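Local coordinates for acetyl-CoA acetyltransferase (Bacillus anthracis, PDB 3SS6), which probably catalyses the reversible thiolase reaction, joining two acetyl-CoA molecules into acetoacetyl-CoA and free coenzyme A, at residues A[59-64]-A[84-89]; A[54-59]-A[67-72]; A[26-31]-A[63-68]; A[119-124]-A[251-256]; A[125-130]-A[143-148]. One frame throughout, in Å; residues are numbered along the deposited sequence.

Contact 1: A[59-64]-A[84-89]; sequences CIQRTD and GYTIQR. With K (potassium ion), chain F.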
# COMPACT_ATOMS: atom_id res chain seq x y z
N CYS A 59 -7.88 1.05 22.08
CA CYS A 59 -8.67 1.47 20.92
C CYS A 59 -8.25 1.01 19.52
O CYS A 59 -9.09 0.63 18.72
CB CYS A 59 -8.86 2.98 20.92
SG CYS A 59 -9.84 3.54 22.31
N ILE A 60 -6.96 1.04 19.23
CA ILE A 60 -6.49 0.64 17.92
C ILE A 60 -5.65 -0.61 18.06
O ILE A 60 -4.44 -0.59 18.02
CB ILE A 60 -5.61 1.75 17.29
CG1 ILE A 60 -6.33 3.10 17.31
CG2 ILE A 60 -5.21 1.36 15.89
CD1 ILE A 60 -5.51 4.24 16.77
N GLN A 61 -6.37 -1.72 18.21
CA GLN A 61 -5.76 -3.03 18.37
C GLN A 61 -5.04 -3.45 17.10
O GLN A 61 -5.37 -3.01 16.02
CB GLN A 61 -6.77 -4.04 18.89
CG GLN A 61 -7.22 -3.67 20.29
CD GLN A 61 -8.40 -4.46 20.78
OE1 GLN A 61 -8.52 -5.64 20.52
NE2 GLN A 61 -9.28 -3.80 21.50
N ARG A 62 -4.04 -4.30 17.25
CA ARG A 62 -3.23 -4.70 16.12
C ARG A 62 -3.24 -6.21 15.98
O ARG A 62 -3.05 -6.94 16.96
CB ARG A 62 -1.79 -4.25 16.32
CG ARG A 62 -1.61 -2.75 16.30
CD ARG A 62 -0.22 -2.35 16.79
NE ARG A 62 0.86 -2.94 15.98
CZ ARG A 62 1.93 -2.27 15.55
NH1 ARG A 62 2.09 -0.99 15.86
NH2 ARG A 62 2.85 -2.90 14.83
N THR A 63 -3.44 -6.69 14.75
CA THR A 63 -3.45 -8.13 14.54
C THR A 63 -2.07 -8.78 14.69
O THR A 63 -1.98 -10.01 14.83
CB THR A 63 -4.08 -8.49 13.17
OG1 THR A 63 -3.60 -7.58 12.18
CG2 THR A 63 -5.59 -8.35 13.25
N ASP A 64 -1.01 -7.96 14.67
CA ASP A 64 0.34 -8.48 14.88
C ASP A 64 0.69 -8.60 16.37
O ASP A 64 1.76 -9.12 16.73
CB ASP A 64 1.40 -7.72 14.06
CG ASP A 64 1.65 -6.29 14.55
OD1 ASP A 64 0.95 -5.81 15.46
OD2 ASP A 64 2.55 -5.64 13.99
N GLY A 84 -5.33 -13.05 29.89
CA GLY A 84 -5.69 -11.66 29.70
C GLY A 84 -6.69 -11.51 28.59
O GLY A 84 -6.87 -12.42 27.77
N TYR A 85 -7.36 -10.37 28.57
CA TYR A 85 -8.23 -10.01 27.45
C TYR A 85 -8.29 -8.51 27.30
O TYR A 85 -7.92 -7.77 28.21
CB TYR A 85 -9.64 -10.62 27.54
CG TYR A 85 -10.56 -10.19 28.67
CD1 TYR A 85 -11.64 -9.35 28.42
CD2 TYR A 85 -10.41 -10.70 29.95
CE1 TYR A 85 -12.53 -9.00 29.43
CE2 TYR A 85 -11.29 -10.35 30.97
CZ TYR A 85 -12.35 -9.50 30.70
OH TYR A 85 -13.23 -9.16 31.70
N THR A 86 -8.73 -8.09 26.11
CA THR A 86 -8.57 -6.71 25.71
C THR A 86 -9.93 -6.11 25.40
O THR A 86 -10.80 -6.78 24.82
CB THR A 86 -7.59 -6.63 24.51
OG1 THR A 86 -6.37 -7.31 24.84
CG2 THR A 86 -7.25 -5.20 24.17
N ILE A 87 -10.12 -4.86 25.80
CA ILE A 87 -11.44 -4.22 25.73
C ILE A 87 -11.44 -2.98 24.84
O ILE A 87 -10.51 -2.16 24.89
CB ILE A 87 -11.93 -3.86 27.16
CG1 ILE A 87 -12.32 -5.15 27.90
CG2 ILE A 87 -13.11 -2.87 27.09
CD1 ILE A 87 -12.79 -4.91 29.33
N GLN A 88 -12.50 -2.85 24.05
CA GLN A 88 -12.68 -1.68 23.22
C GLN A 88 -14.02 -1.02 23.55
O GLN A 88 -15.07 -1.57 23.26
CB GLN A 88 -12.66 -2.04 21.73
CG GLN A 88 -11.88 -1.08 20.80
CD GLN A 88 -12.56 0.25 20.57
OE1 GLN A 88 -13.59 0.55 21.16
NE2 GLN A 88 -11.99 1.07 19.69
N ARG A 89 -13.97 0.14 24.19
CA ARG A 89 -15.15 0.95 24.49
C ARG A 89 -14.71 2.37 24.20
O ARG A 89 -14.94 3.29 24.96
CB ARG A 89 -15.74 0.79 25.91
CG ARG A 89 -17.24 1.14 25.90
CD ARG A 89 -17.79 1.60 27.26
NE ARG A 89 -18.18 0.56 28.21
CZ ARG A 89 -19.34 -0.10 28.21
NH1 ARG A 89 -20.23 0.09 27.26
NH2 ARG A 89 -19.60 -0.99 29.16
K K F . -15.85 -7.72 30.87
O HOH W 1 -11.48 -5.49 22.32
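Gln88 reaches across to the backbone of Cys59 by the one direct hydrogen bond between 59-64 and 84-89: its amide NE2 donates to the carbonyl O of Cys59 at 3.1 Å, with an N-H...O angle of 161°. The donor lies in the carbonyl plane on a lone pair, and the carbonyl oxygen is near the amide plane of Gln88. A bend at chi2 (-73°) folds the Gln88 chain back to make this reach, while its OE1 accepts from Gln90 N, so the amide is held at both ends. A second polar link runs through water: Gln61 NE2 donates to a water at 2.9 Å, and that water donates to the carbonyl O of Thr86. Gln61 NE2 also bonds to His58 O. Beyond these bonds the touch is van der Waals: Thr86 CG2 comes from the opposite direction to the Gln61 amide, 3.6 Å from Gln61 NE2, and the same nitrogen passes 3.8 Å from Gln88 CB; the Gln61 and Gln88 amide planes are 38° apart. OG1 of Thr86 faces another way, to Asn67 and Ala69. Within the loop, Arg62 grips Asp64 side-on, NE to OD1 and NH2 to OD2, each 2.9 Å; Asp64 OD2 is also paired with Lys129 of the second subunit. At the strand, Tyr85 OH lies 3.1 Å from a potassium ion, which meets the ring at its edge and is shared with Tyr85 of that subunit. Thr86 and Gln88 pair antiparallel with a strand of the second subunit, the sheet-extending dimer interface of the thiolase fold.

Contact 2: A[54-59]-A[67-72]; sequences VILGHC and NTARTA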
# COMPACT_ATOMS: atom_id res chain seq x y z
N VAL A 54 -4.97 -10.16 33.31
CA VAL A 54 -4.59 -8.80 32.90
C VAL A 54 -5.68 -8.34 31.95
O VAL A 54 -6.00 -9.04 31.00
CB VAL A 54 -3.24 -8.79 32.16
CG1 VAL A 54 -2.96 -7.42 31.55
CG2 VAL A 54 -2.11 -9.21 33.13
N ILE A 55 -6.27 -7.18 32.21
CA ILE A 55 -7.31 -6.65 31.32
C ILE A 55 -6.90 -5.27 30.86
O ILE A 55 -6.66 -4.39 31.68
CB ILE A 55 -8.67 -6.55 32.05
CG1 ILE A 55 -8.99 -7.87 32.74
CG2 ILE A 55 -9.79 -6.18 31.05
CD1 ILE A 55 -10.33 -7.85 33.48
N LEU A 56 -6.78 -5.08 29.55
CA LEU A 56 -6.36 -3.78 29.01
C LEU A 56 -7.39 -3.19 28.06
O LEU A 56 -7.91 -3.89 27.17
CB LEU A 56 -5.03 -3.90 28.24
CG LEU A 56 -3.78 -4.25 29.04
CD1 LEU A 56 -2.58 -4.25 28.11
CD2 LEU A 56 -3.60 -3.23 30.16
N GLY A 57 -7.58 -1.88 28.16
CA GLY A 57 -8.44 -1.16 27.24
C GLY A 57 -7.50 -0.73 26.12
O GLY A 57 -6.40 -0.26 26.39
N HIS A 58 -7.90 -0.94 24.87
CA HIS A 58 -7.06 -0.57 23.73
C HIS A 58 -7.91 -0.21 22.51
O HIS A 58 -8.61 -1.06 21.99
CB HIS A 58 -6.13 -1.74 23.43
CG HIS A 58 -5.03 -1.43 22.47
ND1 HIS A 58 -4.27 -2.40 21.86
CD2 HIS A 58 -4.55 -0.24 22.01
CE1 HIS A 58 -3.38 -1.84 21.07
NE2 HIS A 58 -3.53 -0.53 21.14
N CYS A 59 -7.88 1.05 22.08
CA CYS A 59 -8.67 1.47 20.92
C CYS A 59 -8.25 1.01 19.52
O CYS A 59 -9.09 0.63 18.72
CB CYS A 59 -8.86 2.98 20.92
SG CYS A 59 -9.84 3.54 22.31
N ASN A 67 -4.72 -9.72 20.93
CA ASN A 67 -5.05 -9.77 22.34
C ASN A 67 -3.92 -9.06 23.06
O ASN A 67 -3.05 -9.64 23.59
CB ASN A 67 -5.23 -11.17 22.89
CG ASN A 67 -5.77 -11.14 24.30
OD1 ASN A 67 -5.80 -10.13 24.88
ND2 ASN A 67 -6.19 -12.27 24.79
N THR A 68 -3.96 -7.75 23.03
CA THR A 68 -2.90 -6.98 23.61
C THR A 68 -2.58 -7.34 25.04
O THR A 68 -1.45 -7.37 25.41
CB THR A 68 -3.27 -5.47 23.63
OG1 THR A 68 -3.88 -5.10 22.42
CG2 THR A 68 -2.07 -4.58 23.93
N ALA A 69 -3.61 -7.60 25.81
CA ALA A 69 -3.45 -7.92 27.23
C ALA A 69 -2.66 -9.22 27.47
O ALA A 69 -1.70 -9.24 28.25
CB ALA A 69 -4.81 -8.00 27.90
N ARG A 70 -3.06 -10.29 26.80
CA ARG A 70 -2.38 -11.57 26.97
C ARG A 70 -0.96 -11.46 26.43
O ARG A 70 -0.02 -11.97 27.04
CB ARG A 70 -3.13 -12.69 26.25
CG ARG A 70 -2.35 -13.99 26.11
CD ARG A 70 -1.99 -14.63 27.45
NE ARG A 70 -1.53 -16.00 27.23
CZ ARG A 70 -1.22 -16.87 28.19
NH1 ARG A 70 -1.33 -16.52 29.46
NH2 ARG A 70 -0.81 -18.10 27.87
N THR A 71 -0.82 -10.79 25.29
CA THR A 71 0.49 -10.67 24.68
C THR A 71 1.42 -9.87 25.60
O THR A 71 2.57 -10.24 25.79
CB THR A 71 0.41 -10.05 23.28
OG1 THR A 71 -0.43 -10.86 22.44
CG2 THR A 71 1.79 -9.97 22.65
N ALA A 72 0.93 -8.78 26.18
CA ALA A 72 1.77 -7.97 27.07
C ALA A 72 2.10 -8.73 28.36
O ALA A 72 3.21 -8.61 28.89
CB ALA A 72 1.09 -6.64 27.39
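His58 and Thr68 make the one polar contact between 54-59 and 67-72: His58 ND1 and Thr68 OG1 lie 2.8 Å apart in a hydrogen bond at 157°, the hydroxyl sitting at the edge of the imidazole and in its plane. With CG of His58 anti to the backbone N (chi1 -169°), the ring swings over to the helix start, where it crosses the threonine side chain at about a right angle; the Thr68 methyl CG2 comes to 3.7 Å from His58 ND1. The rest is close van der Waals contact and centres on Ala69. Its CB is set against the strand, 3.5 Å from Val54 O and 4.1 Å from Val54 CG1. Leu56 lies alongside, its CG 4.1 Å from Ala69 CB and its CD1 3.9 Å from Ala69 CA; the same CD1 brushes Ala72 CB. Strand 53-57 and helix 68-75 are the first two elements of a beta-alpha-beta unit completed by strand 83-88; consistent with the small alanine at the crossing, the axes of 54-57 and 68-72 approach to 7.3 Å at an angle of 129°. Asn67 is the N-cap of the helix, taking a weak bond from Arg70 N to OD1, at 3.3 Å, while that oxygen and ND2 also bind Thr86 and Gly84. Helix 29-43 packs on Thr68 and Ala72 through Val30 and Leu37, and Arg70 NE reaches Gly383 O of the second subunit.

Contact 3: A[26-31]-A[63-68]; sequences NVTPVE and TDEANT. With SO4 (sulfate ion), chain J.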
# COMPACT_ATOMS: atom_id res chain seq x y z
N ASN A 26 8.37 5.00 18.12
CA ASN A 26 8.71 3.66 17.64
C ASN A 26 8.43 2.59 18.67
O ASN A 26 9.16 1.59 18.73
CB ASN A 26 10.20 3.62 17.30
CG ASN A 26 10.56 4.56 16.18
OD1 ASN A 26 9.83 4.66 15.20
ND2 ASN A 26 11.68 5.26 16.33
N VAL A 27 7.40 2.79 19.48
CA VAL A 27 7.05 1.80 20.49
C VAL A 27 5.66 1.26 20.18
O VAL A 27 4.75 2.05 19.89
CB VAL A 27 7.09 2.42 21.89
CG1 VAL A 27 6.71 1.41 22.95
CG2 VAL A 27 8.49 2.99 22.18
N THR A 28 5.50 -0.07 20.23
CA THR A 28 4.19 -0.67 20.00
C THR A 28 3.36 -0.69 21.30
O THR A 28 3.90 -0.46 22.38
CB THR A 28 4.28 -2.13 19.49
OG1 THR A 28 4.70 -3.00 20.56
CG2 THR A 28 5.24 -2.25 18.31
N PRO A 29 2.05 -0.97 21.18
CA PRO A 29 1.26 -0.97 22.42
C PRO A 29 1.74 -2.01 23.43
O PRO A 29 1.77 -1.72 24.63
CB PRO A 29 -0.16 -1.30 21.93
CG PRO A 29 -0.20 -0.77 20.52
CD PRO A 29 1.21 -1.09 19.98
N VAL A 30 2.09 -3.21 22.98
CA VAL A 30 2.61 -4.22 23.90
C VAL A 30 3.90 -3.73 24.56
O VAL A 30 4.05 -3.85 25.78
CB VAL A 30 2.82 -5.59 23.22
CG1 VAL A 30 3.69 -6.52 24.09
CG2 VAL A 30 1.46 -6.23 22.91
N GLU A 31 4.80 -3.15 23.78
CA GLU A 31 6.06 -2.66 24.33
C GLU A 31 5.85 -1.58 25.38
O GLU A 31 6.59 -1.51 26.36
CB GLU A 31 6.96 -2.14 23.21
CG GLU A 31 7.42 -3.26 22.30
CD GLU A 31 8.15 -2.76 21.07
OE1 GLU A 31 8.00 -1.57 20.74
OE2 GLU A 31 8.85 -3.56 20.43
N THR A 63 -3.44 -6.69 14.75
CA THR A 63 -3.45 -8.13 14.54
C THR A 63 -2.07 -8.78 14.69
O THR A 63 -1.98 -10.01 14.83
CB THR A 63 -4.08 -8.49 13.17
OG1 THR A 63 -3.60 -7.58 12.18
CG2 THR A 63 -5.59 -8.35 13.25
N ASP A 64 -1.01 -7.96 14.67
CA ASP A 64 0.34 -8.48 14.88
C ASP A 64 0.69 -8.60 16.37
O ASP A 64 1.76 -9.12 16.73
CB ASP A 64 1.40 -7.72 14.06
CG ASP A 64 1.65 -6.29 14.55
OD1 ASP A 64 0.95 -5.81 15.46
OD2 ASP A 64 2.55 -5.64 13.99
N GLU A 65 -0.23 -8.14 17.21
CA GLU A 65 -0.12 -8.23 18.66
C GLU A 65 -1.55 -8.55 19.10
O GLU A 65 -2.15 -7.81 19.86
CB GLU A 65 0.37 -6.92 19.26
CG GLU A 65 1.82 -6.60 18.91
CD GLU A 65 2.36 -5.39 19.64
OE1 GLU A 65 1.55 -4.60 20.17
OE2 GLU A 65 3.60 -5.23 19.68
N ALA A 66 -2.06 -9.69 18.65
CA ALA A 66 -3.43 -10.11 18.95
C ALA A 66 -3.67 -10.33 20.43
O ALA A 66 -2.96 -11.04 21.05
CB ALA A 66 -3.77 -11.34 18.19
N ASN A 67 -4.72 -9.72 20.93
CA ASN A 67 -5.05 -9.77 22.34
C ASN A 67 -3.92 -9.06 23.06
O ASN A 67 -3.05 -9.64 23.59
CB ASN A 67 -5.23 -11.17 22.89
CG ASN A 67 -5.77 -11.14 24.30
OD1 ASN A 67 -5.80 -10.13 24.88
ND2 ASN A 67 -6.19 -12.27 24.79
N THR A 68 -3.96 -7.75 23.03
CA THR A 68 -2.90 -6.98 23.61
C THR A 68 -2.58 -7.34 25.04
O THR A 68 -1.45 -7.37 25.41
CB THR A 68 -3.27 -5.47 23.63
OG1 THR A 68 -3.88 -5.10 22.42
CG2 THR A 68 -2.07 -4.58 23.93
S SO4 J . 12.89 7.29 12.98
O1 SO4 J . 13.80 6.24 12.53
O2 SO4 J . 12.80 7.25 14.44
O3 SO4 J . 13.41 8.58 12.55
O4 SO4 J . 11.57 7.07 12.40
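The carboxylate of Glu65 is the flat group that joins 63-68 to 26-31: the Val30 side chain covers one face, with CG2 3.2 Å from Glu65 OE1, and Thr28 OG1 meets OE2 at the edge, donating at 2.6 Å to its syn lone pair. Both oxygens are thus taken by the N-terminal end of helix 29-43, its N-cap Thr28 and Val30. OE1 accepts from Val30 N at 3.2 Å, again on the syn side but with the donor 32° out of the carboxylate plane. A capping box opens this helix: Thr28 OG1 accepts from Glu31 N, and Glu31 OE1 accepts from Thr28 N at 3.0 Å, met from above the carboxylate plane. OG1 of Thr28 is therefore gripped twice, as acceptor from the helix backbone and as donor to Glu65. Its chi1 of 72° puts the hydroxyl between the backbone N and the carbonyl carbon, where both partners can be met. A negative group at a helix N-terminus would probably be favoured by the helix dipole. Glu65 reaches there by a chain extended beyond CG. Pro29 CD passes 3.5 Å from Glu65 OE1. Farther along, the Thr68 hydroxyl is used by His58, and Val30 goes on to pack against Thr71 and Ala75. At the far end of the segment Asn26 ND2 donates to O2 of a sulfate that probably came with the crystallisation; ND2 also bonds Glu208 OE1. The methyl pair of Val30 CG2 and Thr68 CG2 stands at 4.0 Å.

Contact 4: A[119-124]-A[251-256]; sequences EAMSSS and LNDGSA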
# COMPACT_ATOMS: atom_id res chain seq x y z
N GLU A 119 -2.34 3.06 24.60
CA GLU A 119 -2.49 3.47 23.21
C GLU A 119 -1.15 3.92 22.72
O GLU A 119 -0.46 4.72 23.38
CB GLU A 119 -3.50 4.61 23.04
CG GLU A 119 -4.15 4.64 21.62
CD GLU A 119 -5.15 3.50 21.45
OE1 GLU A 119 -6.07 3.36 22.29
OE2 GLU A 119 -5.01 2.71 20.49
N ALA A 120 -0.77 3.39 21.56
CA ALA A 120 0.45 3.81 20.88
C ALA A 120 -0.02 4.38 19.55
O ALA A 120 -0.07 3.69 18.53
CB ALA A 120 1.38 2.62 20.66
N MET A 121 -0.41 5.65 19.57
CA MET A 121 -1.00 6.25 18.38
C MET A 121 0.07 6.48 17.32
O MET A 121 -0.18 6.26 16.14
CB MET A 121 -1.77 7.53 18.74
CG MET A 121 -2.89 7.23 19.74
SD MET A 121 -3.94 8.62 20.24
CE MET A 121 -5.03 8.74 18.80
N SER A 122 1.27 6.90 17.75
CA SER A 122 2.35 7.22 16.83
C SER A 122 2.75 6.04 15.94
O SER A 122 3.18 6.23 14.80
CB SER A 122 3.60 7.69 17.58
OG SER A 122 3.36 8.88 18.33
N SER A 123 2.66 4.82 16.47
CA SER A 123 3.10 3.63 15.72
C SER A 123 1.95 2.90 15.04
O SER A 123 2.12 1.81 14.46
CB SER A 123 3.86 2.68 16.66
OG SER A 123 3.02 2.27 17.73
N SER A 124 0.76 3.49 15.09
CA SER A 124 -0.41 2.85 14.49
C SER A 124 -0.29 2.78 12.97
O SER A 124 0.24 3.70 12.35
CB SER A 124 -1.70 3.58 14.90
OG SER A 124 -1.94 3.40 16.29
N LEU A 251 -3.00 13.98 19.99
CA LEU A 251 -2.83 12.58 19.67
C LEU A 251 -1.59 12.18 20.46
O LEU A 251 -0.56 12.86 20.40
CB LEU A 251 -2.58 12.41 18.17
CG LEU A 251 -3.64 13.00 17.22
CD1 LEU A 251 -3.25 12.80 15.75
CD2 LEU A 251 -5.01 12.41 17.50
N ASN A 252 -1.68 11.09 21.22
CA ASN A 252 -0.64 10.80 22.21
C ASN A 252 -0.43 9.32 22.46
O ASN A 252 -1.25 8.49 22.07
CB ASN A 252 -0.98 11.49 23.53
CG ASN A 252 -0.96 13.00 23.43
OD1 ASN A 252 0.09 13.64 23.61
ND2 ASN A 252 -2.12 13.58 23.16
N ASP A 253 0.68 9.00 23.13
CA ASP A 253 1.04 7.61 23.43
C ASP A 253 1.18 7.45 24.94
O ASP A 253 1.77 8.29 25.61
CB ASP A 253 2.39 7.26 22.78
CG ASP A 253 2.43 7.58 21.30
OD1 ASP A 253 1.41 7.38 20.61
OD2 ASP A 253 3.48 8.02 20.80
N GLY A 254 0.66 6.36 25.48
CA GLY A 254 0.83 6.14 26.92
C GLY A 254 0.21 4.85 27.40
O GLY A 254 -0.63 4.29 26.73
N SER A 255 0.64 4.38 28.57
CA SER A 255 -0.03 3.26 29.21
C SER A 255 -0.26 3.57 30.68
O SER A 255 0.40 4.47 31.25
CB SER A 255 0.80 1.97 29.07
OG SER A 255 2.07 2.13 29.69
N ALA A 256 -1.20 2.87 31.30
CA ALA A 256 -1.50 3.09 32.71
C ALA A 256 -2.15 1.83 33.28
O ALA A 256 -3.00 1.22 32.63
CB ALA A 256 -2.43 4.29 32.88
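Asp253 holds the turn after strand 112-120 with both carboxylate oxygens. OD2 accepts a hydrogen bond from Ser122 OG at 2.6 Å on its syn lone pair, and OD1 accepts from Ser122 N at 2.9 Å, a nearly straight bond (169°) that meets it on the syn side, 19° out of plane. Met121 N also leans on OD1, but that bond is weak and strongly bent. Ser122 OG in turn accepts from Gly21 N, so the serine is fixed at backbone and side chain alike. The gripped residues belong to a type I beta turn from Met121 to Ser124, which Ser124 N closes on Met121 O; Ser124 OG adds a bond to Ala120 O. Met121 lies along the start of the other strand: its CG comes to 3.1 Å from Asn252 O, a weak bond runs from Asn252 N to its sulfur, and the chain bends at chi3 (79°) to send CE to Leu251 CD2, at 3.9 Å. The carbonyl O of Asn252 is buried here without a hydrogen-bond partner. Backbone pairing completes the contact. Glu119 and Gly254 form an antiparallel hydrogen-bonded pair, Glu119 N to Gly254 O 3.0 Å and Gly254 N to Glu119 O 2.9 Å. The Glu119 carboxylate leads away to the backbone N of Cys59 and Ile60. Strands 112-120 and 252-262 are neighbours in the mixed central sheet of the thiolase fold, and helix 352-370 packs against Glu119 and Met121 while Val146 of helix 145-149 covers Met121 and Leu251.

Contact 5: A[125-130]-A[143-148]; sequences PYALKQ and RDTVWE. With SO4 (sulfate ion), chain E.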
# COMPACT_ATOMS: atom_id res chain seq x y z
N PRO A 125 -0.77 1.67 12.38
CA PRO A 125 -0.57 1.43 10.94
C PRO A 125 -1.53 2.18 10.03
O PRO A 125 -2.45 2.88 10.49
CB PRO A 125 -0.83 -0.08 10.82
CG PRO A 125 -1.87 -0.34 11.85
CD PRO A 125 -1.48 0.56 13.03
N TYR A 126 -1.28 2.04 8.73
CA TYR A 126 -2.22 2.43 7.68
C TYR A 126 -2.88 1.17 7.14
O TYR A 126 -2.31 0.08 7.24
CB TYR A 126 -1.49 3.18 6.57
CG TYR A 126 -1.39 4.66 6.84
CD1 TYR A 126 -0.45 5.15 7.74
CD2 TYR A 126 -2.23 5.57 6.19
CE1 TYR A 126 -0.36 6.50 8.01
CE2 TYR A 126 -2.13 6.94 6.44
CZ TYR A 126 -1.20 7.39 7.37
OH TYR A 126 -1.09 8.73 7.64
N ALA A 127 -4.08 1.32 6.59
CA ALA A 127 -4.86 0.18 6.11
C ALA A 127 -5.28 0.38 4.66
O ALA A 127 -5.52 1.50 4.21
CB ALA A 127 -6.10 -0.01 6.98
N LEU A 128 -5.37 -0.73 3.93
CA LEU A 128 -5.93 -0.72 2.57
C LEU A 128 -7.16 -1.63 2.55
O LEU A 128 -7.07 -2.81 2.88
CB LEU A 128 -4.90 -1.20 1.55
CG LEU A 128 -3.80 -0.20 1.18
CD1 LEU A 128 -2.73 -0.86 0.31
CD2 LEU A 128 -4.40 0.99 0.45
N LYS A 129 -8.30 -1.07 2.18
CA LYS A 129 -9.55 -1.81 2.22
C LYS A 129 -9.85 -2.61 0.96
O LYS A 129 -10.67 -3.52 1.00
CB LYS A 129 -10.74 -0.88 2.49
CG LYS A 129 -10.56 0.07 3.66
CD LYS A 129 -10.33 -0.64 4.97
CE LYS A 129 -10.10 0.39 6.09
NZ LYS A 129 -11.20 1.40 6.15
N GLN A 130 -9.21 -2.26 -0.16
CA GLN A 130 -9.52 -2.90 -1.44
C GLN A 130 -8.37 -3.76 -1.94
O GLN A 130 -8.40 -4.24 -3.08
CB GLN A 130 -9.86 -1.87 -2.52
CG GLN A 130 -10.77 -0.75 -2.04
CD GLN A 130 -12.15 -1.23 -1.68
OE1 GLN A 130 -12.60 -2.27 -2.17
NE2 GLN A 130 -12.83 -0.49 -0.82
N ARG A 143 -5.73 4.34 4.26
CA ARG A 143 -6.42 4.92 5.41
C ARG A 143 -5.57 4.95 6.67
O ARG A 143 -4.98 3.95 7.08
CB ARG A 143 -7.71 4.14 5.67
CG ARG A 143 -8.66 4.12 4.47
CD ARG A 143 -9.48 5.41 4.38
NE ARG A 143 -10.43 5.53 5.48
CZ ARG A 143 -11.33 6.50 5.59
NH1 ARG A 143 -11.41 7.45 4.67
NH2 ARG A 143 -12.16 6.53 6.63
N ASP A 144 -5.50 6.12 7.28
CA ASP A 144 -4.80 6.28 8.54
C ASP A 144 -5.69 5.75 9.67
O ASP A 144 -6.79 6.28 9.88
CB ASP A 144 -4.53 7.77 8.76
CG ASP A 144 -3.79 8.07 10.05
OD1 ASP A 144 -3.68 7.17 10.92
OD2 ASP A 144 -3.31 9.21 10.19
N THR A 145 -5.27 4.69 10.35
CA THR A 145 -6.11 4.11 11.41
C THR A 145 -6.39 5.09 12.56
O THR A 145 -7.44 5.01 13.19
CB THR A 145 -5.53 2.79 11.98
OG1 THR A 145 -4.21 3.03 12.51
CG2 THR A 145 -5.47 1.72 10.90
N VAL A 146 -5.47 6.00 12.82
CA VAL A 146 -5.69 7.01 13.85
C VAL A 146 -6.81 7.95 13.38
O VAL A 146 -7.74 8.25 14.13
CB VAL A 146 -4.41 7.82 14.14
CG1 VAL A 146 -4.72 9.07 14.98
CG2 VAL A 146 -3.37 6.95 14.83
N TRP A 147 -6.74 8.39 12.13
CA TRP A 147 -7.74 9.32 11.63
C TRP A 147 -9.12 8.67 11.53
O TRP A 147 -10.14 9.35 11.68
CB TRP A 147 -7.30 9.90 10.27
CG TRP A 147 -7.71 11.33 10.05
CD1 TRP A 147 -8.66 11.79 9.19
CD2 TRP A 147 -7.18 12.48 10.72
NE1 TRP A 147 -8.75 13.17 9.27
CE2 TRP A 147 -7.85 13.61 10.21
CE3 TRP A 147 -6.20 12.67 11.69
CZ2 TRP A 147 -7.57 14.91 10.64
CZ3 TRP A 147 -5.92 13.96 12.13
CH2 TRP A 147 -6.61 15.06 11.60
N GLU A 148 -9.16 7.36 11.27
CA GLU A 148 -10.42 6.62 11.21
C GLU A 148 -11.08 6.54 12.58
O GLU A 148 -12.29 6.71 12.71
CB GLU A 148 -10.20 5.19 10.72
CG GLU A 148 -9.88 5.09 9.25
CD GLU A 148 -10.07 3.69 8.69
OE1 GLU A 148 -9.78 2.72 9.41
OE2 GLU A 148 -10.51 3.58 7.52
S SO4 E . -10.98 3.03 -1.23
O1 SO4 E . -11.14 2.25 -0.00
O2 SO4 E . -11.24 4.43 -0.94
O3 SO4 E . -9.64 2.90 -1.77
O4 SO4 E . -11.94 2.56 -2.23
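A short beta hairpin, strand 126-128 against 140-144, runs straight into helix 145-149, and its two arms meet through Ala127 and Arg143. These form an antiparallel hydrogen-bonded pair, Ala127 N to Arg143 O and Arg143 N to Ala127 O, both 2.8 Å. Next to it Tyr126 faces Asp144 in a non-hydrogen-bonded pair: Asp144 CA makes a CH-pi contact over one face of the tyrosine ring, 3.8 Å from its centroid and offset toward the rim, with ring and carboxylate planes 31° apart. Tyr126 OH leaves the hairpin for Gln138 O of the third subunit. Asp144 OD1 pairs with Arg132 of the second subunit and, as N-cap of the helix, also accepts from Val146 N at 2.9 Å, from above the carboxylate plane. Thr145 closes the other end of the pairing. Its hydroxyl donates to Pro125 O at 2.7 Å, tilted 20° from the carbonyl plane, and a weak bond from Thr145 N joins the same oxygen. In this thiolase fold 126-128 extends its sheet antiparallel into the second subunit, while Tyr126 and Asp144 also reach Gln138 of the third, so the hairpin lies where subunits of the tetramer meet. On the side of Ala127 and Arg143 a salt-bridge network is built round Glu148 OE2. Lys129 NZ reaches it at 2.7 Å on the syn lone pair; Arg143 NE comes at 2.8 Å from the anti side, with the oxygen in the guanidinium plane. Lys129 NZ also pairs with Asp64 of the second subunit, and Arg143 NH1 with Glu141.

Contacts 1, 2 and 4 belong to the large mixed sheet: contacts 1 and 2 share Cys59 and involve neighbouring strands 53-57 and 83-88, while contact 4 joins 112-120 to 252-262. Contact 4 lies deepest, its centre about 11 Å from the chain's centre; contact 5 lies farthest out, at about 23 Å, yet is buried with help from other subunits. Chemistry follows place. Contact 2 is mostly apolar, contact 4 combines backbone pairing with a carboxylate gripping a turn, and contact 5 adds a charged network. Contact 3, centred about 18 Å out, shares Asn67 and Thr68 with contact 2; like contact 4 it sets a carboxylate on backbone N-H and hydroxyl groups, here at a helix start.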